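Local coordinates for uncharacterized conserved protein YiiM (Geobacillus stearothermophilus, PDB 5YHH) that probably acts as a molybdenum cofactor-dependent oxidoreductase of the MOSC family that confers resistance to the toxic base analogue hydroxylaminopurine, at residues V10-G15 with G157-G162; Y68-F73 with T94-T99; V74-R79 with P135-A140; V118-Q123 with G148-V153. All blocks are in the same frame, centred on the assembly; numbering follows the deposited sequence.

Interaction 1: V10-G15 with G157-G162; sequences VSINVG and GVIEPG
I12 reaches I159 and P161 with one methyl group, and most of what joins V10-G15 to G157-G162 converges on that carbon. The I12 side chain points toward the other segment, and its second torsion is anti (165°), which extends the branch and brings CD1 to its partners. There I12 CD1 meets I159 CD1 at 3.5 Å, the two branches crossing obliquely instead of running alongside one another. I159 places CG1 between its own backbone N and carbonyl carbon (chi1 52°), which directs CG1 and CD1 at I12, and I159 CG1 in turn lies 3.6 Å from I12 CD1. The same methyl is flanked by the chain beyond the strand: I12 CD1 stands 3.5 Å from P161 N and 3.7 Å from P161 CD, so it is lodged between an isoleucine branch and the proline ring. The backbones approach most closely at V10 and G162, yet V10 O is 4.2 Å from G162 N, and the segments do not pair as strands. The contact is therefore an apolar one, with both isoleucines buried. In strand 8-19, V10 and S11 both face T94 in a classic beta bulge beside strand 93-96. V40 touches I12 and V42 touches I159, so strand 40-42 lines this junction between the large mixed sheet and its own two-stranded sheet with 157-159.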
# COMPACT_ATOMS: atom_id res chain seq x y z
N VAL A 10 8.25 3.45 10.27
CA VAL A 10 9.32 4.39 10.61
C VAL A 10 8.85 5.82 10.50
O VAL A 10 9.33 6.68 11.22
CB VAL A 10 10.66 4.22 9.84
CG1 VAL A 10 11.50 3.12 10.46
CG2 VAL A 10 10.47 4.08 8.33
N SER A 11 7.81 6.07 9.69
CA SER A 11 7.28 7.41 9.57
C SER A 11 5.81 7.38 9.29
O SER A 11 5.33 6.54 8.53
CB SER A 11 8.02 8.21 8.47
OG SER A 11 7.63 9.57 8.51
N ILE A 12 5.09 8.27 9.96
CA ILE A 12 3.70 8.49 9.69
C ILE A 12 3.68 9.85 9.02
O ILE A 12 4.20 10.81 9.57
CB ILE A 12 2.83 8.56 10.97
CG1 ILE A 12 2.92 7.26 11.80
CG2 ILE A 12 1.39 8.88 10.64
CD1 ILE A 12 2.35 7.47 13.27
N ASN A 13 3.07 9.91 7.85
CA ASN A 13 3.06 11.09 7.03
C ASN A 13 1.64 11.60 6.85
O ASN A 13 0.77 10.81 6.54
CB ASN A 13 3.70 10.76 5.69
CG ASN A 13 5.01 9.97 5.86
OD1 ASN A 13 5.90 10.41 6.58
ND2 ASN A 13 5.12 8.81 5.22
N VAL A 14 1.43 12.89 7.00
CA VAL A 14 0.09 13.46 6.90
C VAL A 14 0.01 14.54 5.83
O VAL A 14 0.90 15.39 5.70
CB VAL A 14 -0.36 14.00 8.28
CG1 VAL A 14 -1.66 14.83 8.14
CG2 VAL A 14 -0.57 12.84 9.24
N GLY A 15 -1.05 14.48 5.03
CA GLY A 15 -1.28 15.47 3.97
C GLY A 15 -2.41 16.44 4.27
O GLY A 15 -3.11 16.30 5.28
N GLY A 157 -7.51 2.84 16.30
CA GLY A 157 -6.66 3.09 17.46
C GLY A 157 -5.73 4.26 17.22
O GLY A 157 -6.05 5.17 16.43
N VAL A 158 -4.59 4.22 17.90
CA VAL A 158 -3.62 5.31 17.87
C VAL A 158 -2.23 4.70 17.69
O VAL A 158 -1.93 3.65 18.26
CB VAL A 158 -3.68 6.17 19.16
CG1 VAL A 158 -2.66 7.33 19.09
CG2 VAL A 158 -5.11 6.71 19.38
N ILE A 159 -1.42 5.35 16.86
CA ILE A 159 -0.04 4.93 16.58
C ILE A 159 0.90 6.12 16.69
O ILE A 159 0.48 7.27 16.52
CB ILE A 159 0.09 4.38 15.14
CG1 ILE A 159 -0.47 5.38 14.14
CG2 ILE A 159 -0.65 3.07 14.97
CD1 ILE A 159 -0.13 5.06 12.68
N GLU A 160 2.17 5.84 16.92
CA GLU A 160 3.22 6.85 16.97
C GLU A 160 4.32 6.44 16.03
O GLU A 160 4.53 5.25 15.85
CB GLU A 160 3.87 6.86 18.33
CG GLU A 160 3.15 7.57 19.35
CD GLU A 160 3.91 7.45 20.63
OE1 GLU A 160 5.02 8.01 20.68
OE2 GLU A 160 3.42 6.74 21.51
N PRO A 161 5.07 7.43 15.51
CA PRO A 161 6.23 7.09 14.68
C PRO A 161 7.17 6.11 15.38
O PRO A 161 7.43 6.25 16.56
CB PRO A 161 6.90 8.45 14.41
CG PRO A 161 5.72 9.43 14.43
CD PRO A 161 4.84 8.88 15.56
N GLY A 162 7.62 5.09 14.67
CA GLY A 162 8.47 4.07 15.25
C GLY A 162 7.71 2.89 15.81
O GLY A 162 8.32 1.93 16.27

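Interaction 2: Y68-F73 with T94-T99; sequences YPSEHF and TLLGLT
The F73 ring receives T94 obliquely, T94 CG2 lying 3.8 Å from F73 CE2, while S70 CA sits over one face of that ring and is displaced toward its rim. P69 CD lies in similar fashion over one face of the Y68 ring, which also stacks with F89; the Y68 hydroxyl leads away to K146. The imidazole of H72 meets T99 CG2 obliquely, and its NE2 is bonded to E100. The remaining flat group is the E71 carboxylate. A bend at chi2 (86°) swings it over the turn, where E71 OE2 accepts from G97 N at 2.7 Å through its syn lone pair. The other oxygen, E71 OE1, takes a hydrogen bond from a water at 2.9 Å, and that water accepts from L98 N, so the carboxylate holds two successive amides, one directly and the next through water. L95 O is gripped by a single residue twice, with S70 N at 2.8 Å and S70 OG at 2.7 Å from it. The hydroxyl can join in because OG lies between the backbone N and the carbonyl carbon (chi1 63°). L95 N donates to Y68 O at 2.9 Å in an almost straight bond (174°), and Y68 with T94 and P69 with L95 form parallel bridges. Strand 65-69, helix 71-80 and strand 93-96 make up a beta-alpha-beta unit, of which this is the first turn of the crossover against the returning strand; strand 8-19 lies on the other side of 93-96, and L165 packs on L95 and L98.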
# COMPACT_ATOMS: atom_id res chain seq x y z
N TYR A 68 4.31 2.12 2.21
CA TYR A 68 5.42 1.96 1.26
C TYR A 68 6.69 1.52 1.97
O TYR A 68 7.04 2.08 3.00
CB TYR A 68 5.68 3.24 0.46
CG TYR A 68 6.45 2.93 -0.77
CD1 TYR A 68 5.82 2.41 -1.89
CD2 TYR A 68 7.82 3.09 -0.81
CE1 TYR A 68 6.52 2.08 -3.01
CE2 TYR A 68 8.53 2.79 -1.93
CZ TYR A 68 7.89 2.28 -3.02
OH TYR A 68 8.59 1.94 -4.16
N PRO A 69 7.37 0.48 1.45
CA PRO A 69 8.61 0.03 2.04
C PRO A 69 9.74 1.02 1.86
O PRO A 69 10.15 1.28 0.73
CB PRO A 69 8.91 -1.26 1.26
CG PRO A 69 7.54 -1.73 0.76
CD PRO A 69 6.86 -0.47 0.43
N SER A 70 10.28 1.54 2.96
CA SER A 70 11.42 2.47 2.89
C SER A 70 12.63 1.85 2.16
O SER A 70 13.46 2.57 1.54
CB SER A 70 11.83 2.96 4.30
OG SER A 70 12.29 1.89 5.14
N GLU A 71 12.76 0.52 2.22
CA GLU A 71 13.88 -0.15 1.59
C GLU A 71 14.00 0.26 0.14
O GLU A 71 15.10 0.39 -0.38
CB GLU A 71 13.78 -1.69 1.70
CG GLU A 71 13.98 -2.26 3.12
CD GLU A 71 12.70 -2.28 3.95
OE1 GLU A 71 11.70 -1.61 3.55
OE2 GLU A 71 12.68 -2.94 5.03
N HIS A 72 12.87 0.47 -0.53
CA HIS A 72 12.89 0.76 -1.96
C HIS A 72 13.45 2.14 -2.28
O HIS A 72 13.90 2.38 -3.40
CB HIS A 72 11.48 0.64 -2.54
CG HIS A 72 10.91 -0.73 -2.43
ND1 HIS A 72 11.70 -1.86 -2.45
CD2 HIS A 72 9.64 -1.15 -2.28
CE1 HIS A 72 10.93 -2.93 -2.33
NE2 HIS A 72 9.67 -2.53 -2.22
N PHE A 73 13.41 3.05 -1.31
CA PHE A 73 14.00 4.38 -1.50
C PHE A 73 15.46 4.32 -1.97
O PHE A 73 15.90 5.17 -2.74
CB PHE A 73 13.94 5.20 -0.23
CG PHE A 73 12.54 5.52 0.25
CD1 PHE A 73 11.44 5.51 -0.63
CD2 PHE A 73 12.33 5.89 1.58
CE1 PHE A 73 10.16 5.84 -0.17
CE2 PHE A 73 11.07 6.21 2.02
CZ PHE A 73 9.98 6.18 1.14
N THR A 94 5.37 4.92 6.14
CA THR A 94 6.62 4.47 5.61
C THR A 94 7.06 3.31 6.48
O THR A 94 7.21 3.45 7.69
CB THR A 94 7.68 5.57 5.66
OG1 THR A 94 7.17 6.72 5.01
CG2 THR A 94 8.95 5.07 4.96
N LEU A 95 7.28 2.17 5.85
CA LEU A 95 7.54 0.96 6.60
C LEU A 95 9.00 0.59 6.58
O LEU A 95 9.77 1.02 5.71
CB LEU A 95 6.72 -0.18 6.02
CG LEU A 95 5.19 -0.08 6.04
CD1 LEU A 95 4.55 -1.45 5.67
CD2 LEU A 95 4.67 0.43 7.37
N LEU A 96 9.38 -0.20 7.58
CA LEU A 96 10.68 -0.88 7.60
C LEU A 96 10.45 -2.37 7.91
O LEU A 96 9.62 -2.71 8.78
CB LEU A 96 11.59 -0.23 8.64
CG LEU A 96 12.99 -0.80 8.74
CD1 LEU A 96 13.84 -0.36 7.49
CD2 LEU A 96 13.63 -0.30 10.06
N GLY A 97 11.15 -3.25 7.20
CA GLY A 97 11.06 -4.69 7.42
C GLY A 97 9.91 -5.44 6.77
O GLY A 97 9.72 -6.62 7.05
N LEU A 98 9.11 -4.77 5.94
CA LEU A 98 7.96 -5.41 5.28
C LEU A 98 7.94 -4.99 3.82
O LEU A 98 7.58 -3.85 3.51
CB LEU A 98 6.65 -5.01 5.96
CG LEU A 98 6.41 -5.54 7.39
CD1 LEU A 98 5.60 -4.58 8.22
CD2 LEU A 98 5.73 -6.91 7.39
N THR A 99 8.38 -5.90 2.95
CA THR A 99 8.33 -5.69 1.51
C THR A 99 7.21 -6.54 0.86
O THR A 99 6.60 -7.40 1.51
CB THR A 99 9.66 -6.05 0.84
OG1 THR A 99 9.86 -7.46 0.99
CG2 THR A 99 10.84 -5.28 1.44
O HOH W 1 9.20 -2.03 4.89

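Interaction 3: V74-R79 with P135-A140; sequences VYWEER and PDLPKA
W76 and L137 make the apolar part of this contact, a CH-pi interaction in which L137 CD1 stands over one face of the six-membered ring, 4.0 Å from its centroid and 21° off the normal. A140 CB instead approaches that ring at its edge, 3.8 Å from W76 CZ3. The opposite face of the indole carries Y75 CD2, so the ring is held from both sides. The ionic part is less buried. R79 NH1 and D136 OD2 form a salt bridge of 3.3 Å, with the oxygen at the edge of the guanidinium and the two planar groups 61° apart. A water bridges the same two atoms, accepting from R79 NH1 at 2.7 Å and donating to D136 OD2 at 2.8 Å. D136 OD1 is occupied separately by Y80 OH. Between the two parts lies A140 CB, which covers one face of the guanidinium at 3.5 Å from R79 CZ. The arrangement belongs to the MOSC domain: an apolar centre with a water-bridged ion pair at its margin, between the crossover helix 71-80 and the N-terminal start of helix 137-144.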
# COMPACT_ATOMS: atom_id res chain seq x y z
N VAL A 74 16.20 3.33 -1.47
CA VAL A 74 17.58 3.12 -1.87
C VAL A 74 17.68 2.88 -3.36
O VAL A 74 18.51 3.51 -4.03
CB VAL A 74 18.25 1.97 -1.06
CG1 VAL A 74 19.67 1.65 -1.60
CG2 VAL A 74 18.36 2.36 0.37
N TYR A 75 16.84 1.99 -3.88
CA TYR A 75 16.80 1.73 -5.29
C TYR A 75 16.43 3.00 -6.08
O TYR A 75 17.08 3.30 -7.08
CB TYR A 75 15.82 0.61 -5.61
CG TYR A 75 15.55 0.44 -7.09
CD1 TYR A 75 16.39 -0.33 -7.87
CD2 TYR A 75 14.42 1.01 -7.69
CE1 TYR A 75 16.16 -0.50 -9.21
CE2 TYR A 75 14.19 0.86 -9.04
CZ TYR A 75 15.05 0.08 -9.78
OH TYR A 75 14.86 -0.09 -11.12
N TRP A 76 15.41 3.74 -5.63
CA TRP A 76 14.98 4.93 -6.38
C TRP A 76 16.09 6.02 -6.40
O TRP A 76 16.26 6.71 -7.41
CB TRP A 76 13.68 5.51 -5.83
CG TRP A 76 12.53 4.53 -5.95
CD1 TRP A 76 11.81 3.99 -4.94
CD2 TRP A 76 12.04 3.95 -7.15
NE1 TRP A 76 10.88 3.12 -5.43
CE2 TRP A 76 11.01 3.07 -6.79
CE3 TRP A 76 12.36 4.09 -8.50
CZ2 TRP A 76 10.30 2.34 -7.72
CZ3 TRP A 76 11.64 3.36 -9.44
CH2 TRP A 76 10.61 2.50 -9.02
N GLU A 77 16.83 6.15 -5.31
CA GLU A 77 17.90 7.13 -5.26
C GLU A 77 19.02 6.75 -6.21
O GLU A 77 19.64 7.60 -6.83
CB GLU A 77 18.45 7.28 -3.87
CG GLU A 77 17.43 7.88 -2.88
CD GLU A 77 18.00 8.04 -1.46
OE1 GLU A 77 19.09 7.45 -1.15
OE2 GLU A 77 17.37 8.79 -0.67
N GLU A 78 19.25 5.45 -6.32
CA GLU A 78 20.25 4.93 -7.26
C GLU A 78 19.79 5.07 -8.71
O GLU A 78 20.57 5.42 -9.60
CB GLU A 78 20.53 3.48 -6.94
CG GLU A 78 21.32 3.34 -5.64
CD GLU A 78 21.40 1.92 -5.13
OE1 GLU A 78 20.66 1.05 -5.64
OE2 GLU A 78 22.20 1.68 -4.21
N ARG A 79 18.52 4.80 -8.96
CA ARG A 79 18.00 4.95 -10.33
C ARG A 79 17.95 6.40 -10.79
O ARG A 79 18.31 6.70 -11.94
CB ARG A 79 16.60 4.37 -10.49
CG ARG A 79 16.09 4.57 -11.92
CD ARG A 79 14.62 4.39 -12.16
NE ARG A 79 14.29 3.04 -12.61
CZ ARG A 79 13.62 2.67 -13.69
NH1 ARG A 79 13.16 3.50 -14.63
NH2 ARG A 79 13.39 1.38 -13.84
N PRO A 135 8.18 11.18 -15.62
CA PRO A 135 7.13 10.47 -16.35
C PRO A 135 7.25 8.95 -16.43
O PRO A 135 6.26 8.26 -16.68
CB PRO A 135 7.21 11.06 -17.79
CG PRO A 135 8.16 12.18 -17.75
CD PRO A 135 8.85 12.23 -16.42
N ASP A 136 8.46 8.40 -16.25
CA ASP A 136 8.60 6.96 -16.35
C ASP A 136 8.44 6.26 -15.00
O ASP A 136 8.52 5.04 -14.94
CB ASP A 136 9.89 6.54 -17.06
CG ASP A 136 11.11 6.62 -16.15
OD1 ASP A 136 11.10 7.34 -15.13
OD2 ASP A 136 12.12 5.96 -16.49
N LEU A 137 8.24 7.01 -13.92
CA LEU A 137 8.12 6.40 -12.59
C LEU A 137 6.96 5.36 -12.43
O LEU A 137 7.16 4.27 -11.89
CB LEU A 137 8.09 7.50 -11.50
CG LEU A 137 8.00 7.07 -10.05
CD1 LEU A 137 9.09 6.02 -9.78
CD2 LEU A 137 8.08 8.26 -9.09
N PRO A 138 5.74 5.67 -12.93
CA PRO A 138 4.70 4.63 -12.81
C PRO A 138 5.06 3.31 -13.56
O PRO A 138 4.86 2.21 -13.04
CB PRO A 138 3.44 5.31 -13.44
CG PRO A 138 3.65 6.79 -13.21
CD PRO A 138 5.18 6.99 -13.29
N LYS A 139 5.61 3.42 -14.76
CA LYS A 139 6.09 2.26 -15.49
C LYS A 139 7.16 1.52 -14.69
O LYS A 139 7.09 0.31 -14.54
CB LYS A 139 6.66 2.68 -16.86
CG LYS A 139 7.15 1.54 -17.72
CD LYS A 139 7.69 2.09 -19.09
CE LYS A 139 9.10 2.66 -18.92
NZ LYS A 139 9.56 3.58 -20.03
N ALA A 140 8.13 2.25 -14.16
CA ALA A 140 9.16 1.63 -13.31
C ALA A 140 8.59 0.89 -12.10
O ALA A 140 9.08 -0.17 -11.71
CB ALA A 140 10.19 2.68 -12.84
O HOH W 2 14.61 5.67 -15.31

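Interaction 4: V118-Q123 with G148-V153; sequences VSQPRQ and GFYFRV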
# COMPACT_ATOMS: atom_id res chain seq x y z
N VAL A 118 -4.05 -6.28 5.38
CA VAL A 118 -3.65 -6.03 3.98
C VAL A 118 -4.81 -6.34 3.05
O VAL A 118 -5.40 -7.42 3.14
CB VAL A 118 -2.40 -6.87 3.59
CG1 VAL A 118 -1.99 -6.65 2.13
CG2 VAL A 118 -1.22 -6.54 4.52
N SER A 119 -5.13 -5.40 2.19
CA SER A 119 -6.31 -5.46 1.31
C SER A 119 -6.03 -5.56 -0.18
O SER A 119 -6.83 -6.14 -0.92
CB SER A 119 -7.17 -4.23 1.54
OG SER A 119 -6.49 -3.04 1.20
N GLN A 120 -4.94 -4.93 -0.63
CA GLN A 120 -4.57 -4.88 -2.03
C GLN A 120 -3.18 -4.25 -2.23
O GLN A 120 -2.71 -3.50 -1.38
CB GLN A 120 -5.60 -4.04 -2.80
CG GLN A 120 -5.71 -2.59 -2.35
CD GLN A 120 -6.48 -1.72 -3.36
OE1 GLN A 120 -7.67 -1.80 -3.41
NE2 GLN A 120 -5.75 -0.92 -4.17
N PRO A 121 -2.53 -4.56 -3.37
CA PRO A 121 -1.38 -3.77 -3.84
C PRO A 121 -1.79 -2.34 -4.14
O PRO A 121 -2.96 -2.06 -4.37
CB PRO A 121 -0.96 -4.49 -5.14
CG PRO A 121 -1.62 -5.81 -5.06
CD PRO A 121 -2.90 -5.57 -4.38
N ARG A 122 -0.84 -1.43 -4.10
CA ARG A 122 -1.05 -0.05 -4.48
C ARG A 122 -0.62 0.05 -5.95
O ARG A 122 0.36 -0.52 -6.35
CB ARG A 122 -0.18 0.87 -3.60
CG ARG A 122 -0.22 2.36 -3.96
CD ARG A 122 0.90 2.79 -4.89
NE ARG A 122 0.86 4.23 -5.18
CZ ARG A 122 1.44 5.18 -4.43
NH1 ARG A 122 2.16 4.88 -3.32
NH2 ARG A 122 1.31 6.46 -4.81
N GLN A 123 -1.43 0.71 -6.76
CA GLN A 123 -1.11 0.85 -8.16
C GLN A 123 -0.38 2.18 -8.40
O GLN A 123 -0.71 3.19 -7.78
CB GLN A 123 -2.38 0.83 -8.98
CG GLN A 123 -3.15 -0.45 -8.86
CD GLN A 123 -4.47 -0.35 -9.55
OE1 GLN A 123 -5.47 -0.06 -8.92
NE2 GLN A 123 -4.47 -0.57 -10.85
N GLY A 148 4.42 -0.99 -2.95
CA GLY A 148 3.67 -0.90 -1.68
C GLY A 148 2.25 -1.45 -1.78
O GLY A 148 1.91 -2.16 -2.72
N PHE A 149 1.42 -1.15 -0.79
CA PHE A 149 0.14 -1.87 -0.60
C PHE A 149 -0.73 -1.09 0.39
O PHE A 149 -0.25 -0.19 1.10
CB PHE A 149 0.36 -3.31 -0.10
CG PHE A 149 1.50 -3.44 0.93
CD1 PHE A 149 1.28 -3.14 2.25
CD2 PHE A 149 2.77 -3.77 0.54
CE1 PHE A 149 2.31 -3.23 3.19
CE2 PHE A 149 3.83 -3.85 1.48
CZ PHE A 149 3.58 -3.57 2.80
N TYR A 150 -2.01 -1.44 0.44
CA TYR A 150 -2.91 -0.78 1.34
C TYR A 150 -3.31 -1.73 2.47
O TYR A 150 -3.35 -2.94 2.29
CB TYR A 150 -4.19 -0.40 0.60
CG TYR A 150 -4.08 0.78 -0.31
CD1 TYR A 150 -3.78 0.61 -1.65
CD2 TYR A 150 -4.37 2.06 0.16
CE1 TYR A 150 -3.74 1.70 -2.51
CE2 TYR A 150 -4.33 3.15 -0.69
CZ TYR A 150 -3.99 2.96 -2.01
OH TYR A 150 -3.95 4.03 -2.83
N PHE A 151 -3.72 -1.12 3.58
CA PHE A 151 -4.44 -1.78 4.66
C PHE A 151 -5.84 -1.19 4.83
O PHE A 151 -6.06 0.02 4.67
CB PHE A 151 -3.76 -1.52 6.01
CG PHE A 151 -2.35 -2.00 6.13
CD1 PHE A 151 -2.08 -3.30 6.54
CD2 PHE A 151 -1.29 -1.13 5.94
CE1 PHE A 151 -0.75 -3.73 6.71
CE2 PHE A 151 0.02 -1.55 6.11
CZ PHE A 151 0.29 -2.85 6.49
N ARG A 152 -6.76 -2.05 5.23
CA ARG A 152 -8.02 -1.64 5.85
C ARG A 152 -7.83 -1.66 7.37
O ARG A 152 -6.94 -2.35 7.90
CB ARG A 152 -9.17 -2.57 5.43
CG ARG A 152 -9.05 -4.03 5.90
CD ARG A 152 -10.38 -4.80 5.66
NE ARG A 152 -10.69 -4.84 4.23
CZ ARG A 152 -10.16 -5.70 3.35
NH1 ARG A 152 -9.34 -6.66 3.75
NH2 ARG A 152 -10.51 -5.63 2.08
N VAL A 153 -8.64 -0.89 8.08
CA VAL A 153 -8.56 -0.83 9.52
C VAL A 153 -9.65 -1.72 10.11
O VAL A 153 -10.85 -1.44 9.92
CB VAL A 153 -8.71 0.61 10.00
CG1 VAL A 153 -8.77 0.63 11.53
CG2 VAL A 153 -7.55 1.46 9.41
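Q120 and Y150 lie side by side and point the same way, helped by their first torsions: Q120 CG stands between its backbone N and carbonyl carbon (chi1 61°), while Y150 CG is anti to its carbonyl carbon (chi1 -76°). The amide is turned nearly perpendicular to the ring, with Q120 NE2 3.5 Å from Y150 CD1. That rotation is fixed at both ends of the amide, since Q120 NE2 donates to P121 O at 3.0 Å and OE1 is bonded to S204. P121 O in turn lies at the edge of the Y150 ring, in its plane. V118 CG2 packs obliquely on the F151 ring, 3.6 Å from F151 CE1.

The strands run antiparallel, and their backbones are tied by S119 N to Y150 O at 3.0 Å and by Y150 N to Q120 O at 2.8 Å, both nearly straight. Past the strand, R122 N still donates to G148 O at 3.2 Å, but from above the carbonyl plane (41° out of it). S119 CB covers one face of the R152 guanidinium, whose nitrogens are engaged by D62, Q117 and A202.

The polar ends of S119, Q120, R122 and R152 thus all have partners, S119 OG bonding to D62 O. The R122 guanidinium bonds to F89 O and to the cysteinesulfonic acid at position 125, so the residue just after the strand brings an arginine to an oxidised cysteine. Such a pairing of arginine with an anionic sulfonate is consistent with an anion-binding pocket near the putative molybdenum cofactor site.

How the interactions relate
Interactions 1, 2 and 4 all involve the large mixed sheet, and interaction 3 joins two helices beside it. The bulge of interaction 1 meets interaction 2 through V10 N and T94 O, 2.8 Å apart. Interaction 2 passes to interaction 4 where L95 CD1 packs on F149 CZ at 3.7 Å. It shares helix 71-80 with interaction 3, and the two also touch where Y68 OH and W76 NE1, 2.9 Å apart, probably share a hydrogen bond. Interactions 1 and 3 lie far apart, with centres about 25 Å distant. Interaction 4, nearest the middle of the chain, lies beside the modified cysteine, which may mark the putative cofactor site.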